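Local coordinates for protein MlnE (Bacillus amyloliquefaciens subsp. plantarum, PDB 5D2E) that binds NADP as a B-type ketoreductase at the start of a macrolactin assembly-line protein, probably reducing keto groups on the growing polyketide chain, at residues Val72-Gln76 against Gln223-Ile229; Gly49-His55 against Ser230-Asn234; His130-Ala134 against Tyr175-Asn179. One frame throughout, in Å; residues are numbered along the deposited sequence.

Interaction 1 (Val72-Gln76 against Gln223-Ile229)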
loop_
_atom_site.group_PDB
_atom_site.type_symbol
_atom_site.label_atom_id
_atom_site.label_comp_id
_atom_site.label_asym_id
_atom_site.label_seq_id
_atom_site.Cartn_x
_atom_site.Cartn_y
_atom_site.Cartn_z
ATOM N N VAL A 72 -18.552 -6.874 -26.014
ATOM C CA VAL A 72 -17.593 -5.970 -26.552
ATOM C C VAL A 72 -16.298 -6.689 -26.785
ATOM O O VAL A 72 -15.546 -6.359 -27.695
ATOM C CB VAL A 72 -17.384 -4.672 -25.674
ATOM C CG1 VAL A 72 -16.582 -4.993 -24.403
ATOM C CG2 VAL A 72 -16.597 -3.665 -26.455
ATOM N N MET A 73 -15.966 -7.634 -25.904
ATOM C CA MET A 73 -14.690 -8.305 -26.055
ATOM C C MET A 73 -14.789 -9.309 -27.207
ATOM O O MET A 73 -13.840 -9.474 -27.965
ATOM C CB MET A 73 -14.277 -9.037 -24.762
ATOM C CG MET A 73 -13.819 -8.167 -23.594
ATOM S SD MET A 73 -12.509 -7.076 -24.060
ATOM C CE MET A 73 -11.172 -8.148 -24.439
ATOM N N LYS A 74 -15.920 -10.002 -27.349
ATOM C CA LYS A 74 -16.083 -10.866 -28.586
ATOM C C LYS A 74 -15.918 -10.062 -29.902
ATOM O O LYS A 74 -15.150 -10.467 -30.836
ATOM C CB LYS A 74 -17.470 -11.527 -28.593
ATOM C CG LYS A 74 -17.692 -12.483 -27.464
ATOM C CD LYS A 74 -16.674 -13.654 -27.459
ATOM C CE LYS A 74 -16.850 -14.590 -28.669
ATOM N NZ LYS A 74 -15.805 -15.634 -28.636
ATOM N N ARG A 75 -16.534 -8.878 -29.917
ATOM C CA ARG A 75 -16.364 -7.986 -31.079
ATOM C C ARG A 75 -14.948 -7.542 -31.264
ATOM O O ARG A 75 -14.387 -7.579 -32.366
ATOM C CB ARG A 75 -17.302 -6.811 -31.029
ATOM C CG ARG A 75 -17.229 -6.008 -32.329
ATOM C CD ARG A 75 -18.353 -4.978 -32.480
ATOM N NE ARG A 75 -19.504 -5.262 -31.605
ATOM C CZ ARG A 75 -19.775 -4.603 -30.480
ATOM N NH1 ARG A 75 -18.991 -3.598 -30.096
ATOM N NH2 ARG A 75 -20.838 -4.939 -29.744
ATOM N N GLN A 76 -14.286 -7.231 -30.160
ATOM C CA GLN A 76 -12.912 -6.783 -30.257
ATOM C C GLN A 76 -11.978 -7.861 -30.841
ATOM O O GLN A 76 -11.005 -7.574 -31.554
ATOM C CB GLN A 76 -12.440 -6.362 -28.839
ATOM C CG GLN A 76 -11.078 -5.705 -28.868
ATOM C CD GLN A 76 -11.145 -4.219 -29.147
ATOM O OE1 GLN A 76 -12.172 -3.726 -29.579
ATOM N NE2 GLN A 76 -10.067 -3.483 -28.809
ATOM N N GLN A 223 -16.400 -0.084 -24.715
ATOM C CA GLN A 223 -15.426 -0.059 -25.759
ATOM C C GLN A 223 -14.118 0.580 -25.354
ATOM O O GLN A 223 -13.073 0.120 -25.811
ATOM C CB GLN A 223 -15.974 0.616 -27.035
ATOM C CG GLN A 223 -15.018 0.595 -28.199
ATOM C CD GLN A 223 -14.727 -0.831 -28.714
ATOM O OE1 GLN A 223 -15.643 -1.696 -28.815
ATOM N NE2 GLN A 223 -13.436 -1.104 -29.021
ATOM N N HIS A 224 -14.139 1.684 -24.602
ATOM C CA HIS A 224 -12.862 2.300 -24.168
ATOM C C HIS A 224 -12.066 1.312 -23.279
ATOM O O HIS A 224 -10.849 1.238 -23.338
ATOM C CB HIS A 224 -13.084 3.591 -23.361
ATOM C CG HIS A 224 -13.384 4.818 -24.177
ATOM N ND1 HIS A 224 -14.511 5.596 -23.961
ATOM C CD2 HIS A 224 -12.684 5.442 -25.155
ATOM C CE1 HIS A 224 -14.516 6.612 -24.808
ATOM N NE2 HIS A 224 -13.413 6.554 -25.532
ATOM N N ILE A 225 -12.765 0.514 -22.497
ATOM C CA ILE A 225 -12.096 -0.503 -21.690
ATOM C C ILE A 225 -11.393 -1.531 -22.598
ATOM O O ILE A 225 -10.212 -1.860 -22.421
ATOM C CB ILE A 225 -13.042 -1.169 -20.726
ATOM C CG1 ILE A 225 -13.606 -0.144 -19.758
ATOM C CG2 ILE A 225 -12.257 -2.244 -19.954
ATOM C CD1 ILE A 225 -14.626 -0.651 -18.770
ATOM N N ALA A 226 -12.114 -2.015 -23.610
ATOM C CA ALA A 226 -11.541 -2.935 -24.525
ATOM C C ALA A 226 -10.368 -2.353 -25.138
ATOM O O ALA A 226 -9.354 -3.072 -25.402
ATOM C CB ALA A 226 -12.530 -3.345 -25.580
ATOM N N ASP A 227 -10.458 -1.056 -25.491
ATOM C CA ASP A 227 -9.292 -0.445 -26.103
ATOM C C ASP A 227 -8.080 -0.344 -25.195
ATOM O O ASP A 227 -6.954 -0.429 -25.641
ATOM C CB ASP A 227 -9.662 0.924 -26.692
ATOM C CG ASP A 227 -10.596 0.782 -27.951
ATOM O OD1 ASP A 227 -10.464 -0.192 -28.741
ATOM O OD2 ASP A 227 -11.486 1.613 -28.043
ATOM N N VAL A 228 -8.320 -0.104 -23.926
ATOM C CA VAL A 228 -7.207 -0.113 -22.932
ATOM C C VAL A 228 -6.579 -1.480 -22.812
ATOM O O VAL A 228 -5.355 -1.610 -22.821
ATOM C CB VAL A 228 -7.683 0.365 -21.558
ATOM C CG1 VAL A 228 -6.626 0.074 -20.495
ATOM C CG2 VAL A 228 -7.980 1.832 -21.623
ATOM N N ILE A 229 -7.417 -2.525 -22.798
ATOM C CA ILE A 229 -6.872 -3.907 -22.776
ATOM C C ILE A 229 -5.981 -4.175 -23.989
ATOM O O ILE A 229 -4.843 -4.671 -23.860
ATOM C CB ILE A 229 -8.017 -4.935 -22.650
ATOM C CG1 ILE A 229 -8.700 -4.767 -21.286
ATOM C CG2 ILE A 229 -7.549 -6.331 -22.824
ATOM C CD1 ILE A 229 -10.040 -5.474 -21.156
HETATM O O HOH W 1 -15.690 -4.204 -29.593
#

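Interaction 2 (Gly49-His55 against Ser230-Asn234)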
loop_
_atom_site.group_PDB
_atom_site.type_symbol
_atom_site.label_atom_id
_atom_site.label_comp_id
_atom_site.label_asym_id
_atom_site.label_seq_id
_atom_site.Cartn_x
_atom_site.Cartn_y
_atom_site.Cartn_z
ATOM N N GLY A 49 -4.679 4.588 -28.989
ATOM C CA GLY A 49 -5.036 3.286 -29.566
ATOM C C GLY A 49 -3.822 2.480 -30.034
ATOM O O GLY A 49 -2.653 2.846 -29.766
ATOM N N SER A 50 -4.117 1.387 -30.748
ATOM C CA SER A 50 -3.186 0.268 -30.956
ATOM C C SER A 50 -3.848 -0.831 -31.844
ATOM O O SER A 50 -5.058 -0.802 -32.108
ATOM C CB SER A 50 -2.842 -0.386 -29.601
ATOM O OG SER A 50 -4.006 -1.033 -29.061
ATOM N N LYS A 51 -3.079 -1.828 -32.253
ATOM C CA LYS A 51 -3.699 -3.082 -32.745
ATOM C C LYS A 51 -4.631 -3.663 -31.638
ATOM O O LYS A 51 -4.470 -3.349 -30.443
ATOM C CB LYS A 51 -2.620 -4.103 -33.064
ATOM C CG LYS A 51 -1.512 -3.587 -34.011
ATOM C CD LYS A 51 -1.386 -4.382 -35.325
ATOM C CE LYS A 51 0.054 -4.820 -35.599
ATOM N NZ LYS A 51 0.554 -5.688 -34.481
ATOM N N LYS A 52 -5.543 -4.531 -32.026
ATOM C CA LYS A 52 -6.501 -5.063 -31.111
ATOM C C LYS A 52 -6.073 -6.369 -30.423
ATOM O O LYS A 52 -6.536 -6.653 -29.321
ATOM C CB LYS A 52 -7.786 -5.278 -31.835
ATOM C CG LYS A 52 -8.331 -4.006 -32.406
ATOM C CD LYS A 52 -9.416 -4.326 -33.424
ATOM C CE LYS A 52 -10.759 -4.532 -32.754
ATOM N NZ LYS A 52 -11.543 -3.248 -32.669
ATOM N N PHE A 53 -5.208 -7.174 -31.036
ATOM C CA PHE A 53 -4.994 -8.534 -30.535
ATOM C C PHE A 53 -3.760 -8.648 -29.647
ATOM O O PHE A 53 -2.807 -7.904 -29.804
ATOM C CB PHE A 53 -4.830 -9.561 -31.692
ATOM C CG PHE A 53 -6.022 -9.697 -32.624
ATOM C CD1 PHE A 53 -7.297 -9.232 -32.297
ATOM C CD2 PHE A 53 -5.836 -10.309 -33.842
ATOM C CE1 PHE A 53 -8.363 -9.386 -33.153
ATOM C CE2 PHE A 53 -6.893 -10.433 -34.722
ATOM C CZ PHE A 53 -8.144 -10.002 -34.383
ATOM N N PRO A 54 -3.737 -9.673 -28.773
ATOM C CA PRO A 54 -2.507 -10.047 -28.084
ATOM C C PRO A 54 -1.386 -10.338 -29.093
ATOM O O PRO A 54 -1.679 -10.677 -30.250
ATOM C CB PRO A 54 -2.908 -11.309 -27.325
ATOM C CG PRO A 54 -4.395 -11.348 -27.288
ATOM C CD PRO A 54 -4.864 -10.584 -28.482
ATOM N N HIS A 55 -0.137 -10.253 -28.658
ATOM C CA HIS A 55 1.032 -10.490 -29.557
ATOM C C HIS A 55 1.321 -11.957 -29.897
ATOM O O HIS A 55 2.038 -12.213 -30.845
ATOM C CB HIS A 55 2.329 -9.852 -28.996
ATOM C CG HIS A 55 2.642 -8.504 -29.584
ATOM N ND1 HIS A 55 3.109 -7.448 -28.828
ATOM C CD2 HIS A 55 2.539 -8.037 -30.853
ATOM C CE1 HIS A 55 3.278 -6.390 -29.602
ATOM N NE2 HIS A 55 2.937 -6.721 -30.836
ATOM N N SER A 230 -6.487 -3.840 -25.180
ATOM C CA SER A 230 -5.660 -4.032 -26.365
ATOM C C SER A 230 -4.359 -3.236 -26.357
ATOM O O SER A 230 -3.342 -3.668 -26.893
ATOM C CB SER A 230 -6.478 -3.708 -27.624
ATOM O OG SER A 230 -7.561 -4.664 -27.800
ATOM N N PHE A 231 -4.423 -2.018 -25.825
ATOM C CA PHE A 231 -3.278 -1.179 -25.734
ATOM C C PHE A 231 -2.256 -1.836 -24.809
ATOM O O PHE A 231 -1.052 -1.877 -25.097
ATOM C CB PHE A 231 -3.704 0.206 -25.222
ATOM C CG PHE A 231 -2.566 1.195 -25.126
ATOM C CD1 PHE A 231 -2.190 1.958 -26.261
ATOM C CD2 PHE A 231 -1.903 1.411 -23.914
ATOM C CE1 PHE A 231 -1.158 2.889 -26.171
ATOM C CE2 PHE A 231 -0.838 2.320 -23.840
ATOM C CZ PHE A 231 -0.464 3.049 -24.977
ATOM N N GLU A 232 -2.731 -2.349 -23.682
ATOM C CA GLU A 232 -1.831 -3.035 -22.732
ATOM C C GLU A 232 -1.184 -4.253 -23.408
ATOM O O GLU A 232 0.039 -4.518 -23.267
ATOM C CB GLU A 232 -2.613 -3.460 -21.463
ATOM C CG GLU A 232 -2.920 -2.299 -20.532
ATOM C CD GLU A 232 -1.725 -1.931 -19.664
ATOM O OE1 GLU A 232 -0.785 -2.750 -19.624
ATOM O OE2 GLU A 232 -1.752 -0.867 -19.027
ATOM N N TRP A 233 -2.004 -5.020 -24.134
ATOM C CA TRP A 233 -1.449 -6.221 -24.809
ATOM C C TRP A 233 -0.344 -5.916 -25.781
ATOM O O TRP A 233 0.514 -6.758 -26.053
ATOM C CB TRP A 233 -2.520 -6.936 -25.584
ATOM C CG TRP A 233 -3.461 -7.694 -24.760
ATOM C CD1 TRP A 233 -3.238 -8.225 -23.513
ATOM C CD2 TRP A 233 -4.767 -8.099 -25.139
ATOM N NE1 TRP A 233 -4.358 -8.928 -23.088
ATOM C CE2 TRP A 233 -5.305 -8.859 -24.066
ATOM C CE3 TRP A 233 -5.566 -7.863 -26.259
ATOM C CZ2 TRP A 233 -6.581 -9.409 -24.111
ATOM C CZ3 TRP A 233 -6.821 -8.385 -26.296
ATOM C CH2 TRP A 233 -7.328 -9.154 -25.224
ATOM N N ASN A 234 -0.372 -4.702 -26.316
ATOM C CA ASN A 234 0.580 -4.290 -27.321
ATOM C C ASN A 234 1.670 -3.291 -26.863
ATOM O O ASN A 234 2.358 -2.788 -27.720
ATOM C CB ASN A 234 -0.225 -3.751 -28.519
ATOM C CG ASN A 234 -0.883 -4.866 -29.308
ATOM O OD1 ASN A 234 -0.190 -5.617 -29.988
ATOM N ND2 ASN A 234 -2.200 -5.018 -29.177
HETATM O O HOH W 2 0.130 -9.254 -25.890
#

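Interaction 3 (His130-Ala134 against Tyr175-Asn179)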
loop_
_atom_site.group_PDB
_atom_site.type_symbol
_atom_site.label_atom_id
_atom_site.label_comp_id
_atom_site.label_asym_id
_atom_site.label_seq_id
_atom_site.Cartn_x
_atom_site.Cartn_y
_atom_site.Cartn_z
ATOM N N HIS A 130 -8.110 -9.648 -15.222
ATOM C CA HIS A 130 -8.841 -9.697 -13.984
ATOM C C HIS A 130 -9.567 -8.383 -13.830
ATOM O O HIS A 130 -8.955 -7.315 -13.595
ATOM C CB HIS A 130 -7.877 -9.914 -12.841
ATOM C CG HIS A 130 -8.549 -10.177 -11.537
ATOM N ND1 HIS A 130 -9.001 -9.164 -10.720
ATOM C CD2 HIS A 130 -8.790 -11.335 -10.867
ATOM C CE1 HIS A 130 -9.566 -9.677 -9.641
ATOM N NE2 HIS A 130 -9.416 -10.993 -9.683
ATOM N N PHE A 131 -10.888 -8.421 -13.974
ATOM C CA PHE A 131 -11.679 -7.217 -13.864
ATOM C C PHE A 131 -12.930 -7.408 -13.003
ATOM O O PHE A 131 -14.062 -7.409 -13.506
ATOM C CB PHE A 131 -12.092 -6.759 -15.284
ATOM C CG PHE A 131 -12.861 -5.414 -15.335
ATOM C CD1 PHE A 131 -12.680 -4.436 -14.404
ATOM C CD2 PHE A 131 -13.726 -5.158 -16.364
ATOM C CE1 PHE A 131 -13.349 -3.199 -14.499
ATOM C CE2 PHE A 131 -14.399 -3.952 -16.462
ATOM C CZ PHE A 131 -14.184 -2.962 -15.544
ATOM N N LEU A 132 -12.714 -7.504 -11.721
ATOM C CA LEU A 132 -13.744 -7.618 -10.713
ATOM C C LEU A 132 -13.826 -6.344 -9.846
ATOM O O LEU A 132 -14.811 -6.143 -9.139
ATOM C CB LEU A 132 -13.404 -8.712 -9.741
ATOM C CG LEU A 132 -13.210 -10.101 -10.325
ATOM C CD1 LEU A 132 -12.979 -11.080 -9.205
ATOM C CD2 LEU A 132 -14.402 -10.518 -11.219
ATOM N N ALA A 133 -12.762 -5.543 -9.869
ATOM C CA ALA A 133 -12.601 -4.407 -8.905
ATOM C C ALA A 133 -13.360 -3.165 -9.317
ATOM O O ALA A 133 -12.831 -2.293 -10.070
ATOM C CB ALA A 133 -11.136 -4.080 -8.696
ATOM N N ALA A 134 -14.617 -3.129 -8.859
ATOM C CA ALA A 134 -15.446 -1.967 -9.043
ATOM C C ALA A 134 -16.270 -1.677 -7.821
ATOM O O ALA A 134 -16.240 -2.403 -6.832
ATOM C CB ALA A 134 -16.300 -2.088 -10.348
ATOM N N TYR A 175 -4.623 -6.603 -14.402
ATOM C CA TYR A 175 -5.560 -6.313 -13.372
ATOM C C TYR A 175 -6.125 -4.923 -13.627
ATOM O O TYR A 175 -5.379 -3.986 -13.762
ATOM C CB TYR A 175 -4.862 -6.386 -12.029
ATOM C CG TYR A 175 -5.573 -5.692 -10.922
ATOM C CD1 TYR A 175 -6.714 -6.216 -10.329
ATOM C CD2 TYR A 175 -5.122 -4.441 -10.480
ATOM C CE1 TYR A 175 -7.389 -5.492 -9.338
ATOM C CE2 TYR A 175 -5.795 -3.736 -9.491
ATOM C CZ TYR A 175 -6.905 -4.258 -8.927
ATOM O OH TYR A 175 -7.474 -3.494 -7.904
ATOM N N LEU A 176 -7.467 -4.820 -13.669
ATOM C CA LEU A 176 -8.213 -3.600 -13.910
ATOM C C LEU A 176 -9.133 -3.268 -12.769
ATOM O O LEU A 176 -9.733 -4.134 -12.181
ATOM C CB LEU A 176 -9.104 -3.720 -15.163
ATOM C CG LEU A 176 -8.461 -4.337 -16.395
ATOM C CD1 LEU A 176 -9.422 -4.592 -17.553
ATOM C CD2 LEU A 176 -7.347 -3.436 -16.824
ATOM N N TYR A 177 -9.230 -1.974 -12.477
ATOM C CA TYR A 177 -10.198 -1.468 -11.552
ATOM C C TYR A 177 -10.726 -0.117 -12.037
ATOM O O TYR A 177 -10.033 0.606 -12.739
ATOM C CB TYR A 177 -9.660 -1.290 -10.146
ATOM C CG TYR A 177 -8.592 -0.280 -9.926
ATOM C CD1 TYR A 177 -7.257 -0.590 -10.187
ATOM C CD2 TYR A 177 -8.899 1.016 -9.449
ATOM C CE1 TYR A 177 -6.249 0.327 -9.950
ATOM C CE2 TYR A 177 -7.890 1.932 -9.201
ATOM C CZ TYR A 177 -6.576 1.584 -9.474
ATOM O OH TYR A 177 -5.572 2.481 -9.266
ATOM N N GLU A 178 -11.932 0.204 -11.582
ATOM C CA GLU A 178 -12.590 1.427 -11.948
ATOM C C GLU A 178 -12.419 2.465 -10.859
ATOM O O GLU A 178 -12.385 2.164 -9.663
ATOM C CB GLU A 178 -14.072 1.243 -12.133
ATOM C CG GLU A 178 -14.452 0.343 -13.290
ATOM C CD GLU A 178 -15.965 0.207 -13.401
ATOM O OE1 GLU A 178 -16.715 0.647 -12.493
ATOM O OE2 GLU A 178 -16.376 -0.273 -14.422
ATOM N N ASN A 179 -12.338 3.699 -11.317
ATOM C CA ASN A 179 -12.329 4.865 -10.447
ATOM C C ASN A 179 -13.033 5.998 -11.217
ATOM O O ASN A 179 -13.424 5.801 -12.372
ATOM C CB ASN A 179 -10.901 5.234 -9.997
ATOM C CG ASN A 179 -10.883 6.223 -8.772
ATOM O OD1 ASN A 179 -11.855 6.370 -8.036
ATOM N ND2 ASN A 179 -9.761 6.838 -8.557
HETATM O O HOH W 3 -10.174 -6.541 -10.834
#

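Interaction 1 (Val72-Gln76 against Gln223-Ile229)
Gln76 and Gln223 meet amide to amide: Gln223 NE2 donates to Gln76 OE1 over 3.0 Å, almost straight at the hydrogen. The two amide planes stand 40° apart, and the acceptor lies close to the plane of the donating amide while the donor is tilted from the carbonyl plane of Gln76. In both residues CG extends opposite the backbone N, and a bend at chi2 (86° in Gln76) turns the two amides toward each other. Gln223 NE2 also reaches Asp227 OD1 at 3.1 Å, coming from above the carboxylate plane. Gln76 NE2 makes a weak bond to the same OD1, its stronger partner being Ser230 OG one turn further on. Both ends of the Gln76 amide are therefore occupied, which fixes its rotation.

This polar strip flanks a helix pair, 70-76 with 222-233, in the Rossmann-like subdomain that precedes the NADP-binding half of the ketoreductase. The short segments come within 9.8 Å axis to axis, and the small side chain of Ala226 points at helix 70-76, its CB 4.0 Å from Met73 SD. The first two torsions of Met73 (chi2 -54°) swing its sulfur toward the partner helix, where it also meets Ile229 CD1; Phe62 of strand 60-64 touches both Met73 and Ile229 from the sheet side. At the other end the CG2 branch of Val72 presses on Gln223 OE1 at 3.2 Å. That oxygen accepts a 2.6 Å hydrogen bond from a water, which gives its second hydrogen to Val72 O.

Interaction 2 (Gly49-His55 against Ser230-Asn234)
Pro54 lies against Trp233 where the loop after strand 35-46 crosses the C-terminal end of helix 222-233, at the surface of the Rossmann-like subdomain. The proline CG sits 3.8 Å from the centroid of the six-membered ring of Trp233 and only 11° off its normal, a CH-pi contact over the face, while Pro54 CD reaches CE3. On the opposite face of the indole is the backbone N of Ser230, and at its edge, in the ring plane, comes Lys52 O. His127 and Ile129 of strand 127-133 close in on Trp233 from the sheet.

Beside the proline-indole contact, two loop carbonyls are gripped by side chains at the end of the helix. Ser230 OG, anti to its own carbonyl carbon (chi1 -66°), donates to Lys52 O over 2.7 Å. Asn234, the first residue to leave the helix, uses both hydrogens of one amide nitrogen: ND2 gives one bond back to Ser230 O at 2.9 Å and another to Phe53 O at 3.0 Å, the latter from above the carbonyl plane.

Toward solvent the contact is looser. Ser50 OG turns back on its own loop and donates to Lys51 O; it lies 3.4 Å from Phe231 N at an angle too poor for a hydrogen bond, and Gly49 O rests at the edge of the Phe231 ring. A water bridges His55 N and Trp233 O, yet the poorly ordered His55 ring makes no hydrogen bond across: Asn234 OD1 lies over one of its faces, 3.4 Å from NE2.

Interaction 3 (His130-Ala134 against Tyr175-Asn179)
Strands 127-133 and 171-180 run parallel, their short segments twisted by 32° against each other, and are joined by bonds from Leu176 N to His130 O (2.9 Å) and from Glu178 N to Ala133 O (3.1 Å), the first nearly straight, the second somewhat bent. Three residue steps on one strand thus face two on the other; Leu132 leaves the extended conformation there, and an inverse gamma turn centred on Ala133 follows. A water helps fill the interval: it accepts from Leu132 N, donates to Leu176 O at 2.8 Å and lies 2.9 Å from His130 ND1.

Side chains then sort by face. His130 and Tyr175 share one: the histidine ND1 comes to the edge of the tyrosine ring, in its plane, 3.8 Å from CD1. Both groups are held at their far ends, His130 NE2 by Ser154 OG of helix 141-164 and Tyr175 OH by the backbone O of Tyr188. Further along, Ala133 CB touches Tyr177 CB at 3.5 Å, and the tyrosine ring then leads away, because its CG stands between the backbone N and carbonyl carbon (chi1 65°).

On the other face Phe131 crosses Leu176 at about a right angle, CD1 against the leucine CB. Its far edge receives Glu178, whose CG lies in the plane of the ring; the chain, extended beyond it, carries OE2 to 3.6 Å from CZ, with carboxylate and ring 57° apart. OE2 lies at the ring edge, where the slightly positive hydrogens would probably suit a carboxylate better than the pi cloud. OE1 leans on Ala134 CB. Two parallel strands joined through helix 141-164, which packs on the His130 and Tyr175 face, form the beta-alpha-beta crossover of a Rossmann-like fold.

In the fold
Followed from the N terminus, the chain shows how a Rossmann-like subdomain is closed by contacts set one within another. Loop 49-55 comes first and is met much later by the end of helix 222-233, so interaction 2 closes the longest loop. Within it helix 70-76 meets an earlier part of that same helix in interaction 1, and innermost lies the strand pair of interaction 3; none of the three cross. Helix 222-233 is common to interactions 1 and 2, which touch through the Gln76-Ser230 hydrogen bond and where Met73 CE approaches Trp233 CH2. It also rests on the sheet of interaction 3, through Ile229 on Leu176 and Ile225 on Phe131, whereas interactions 2 and 3 do not touch.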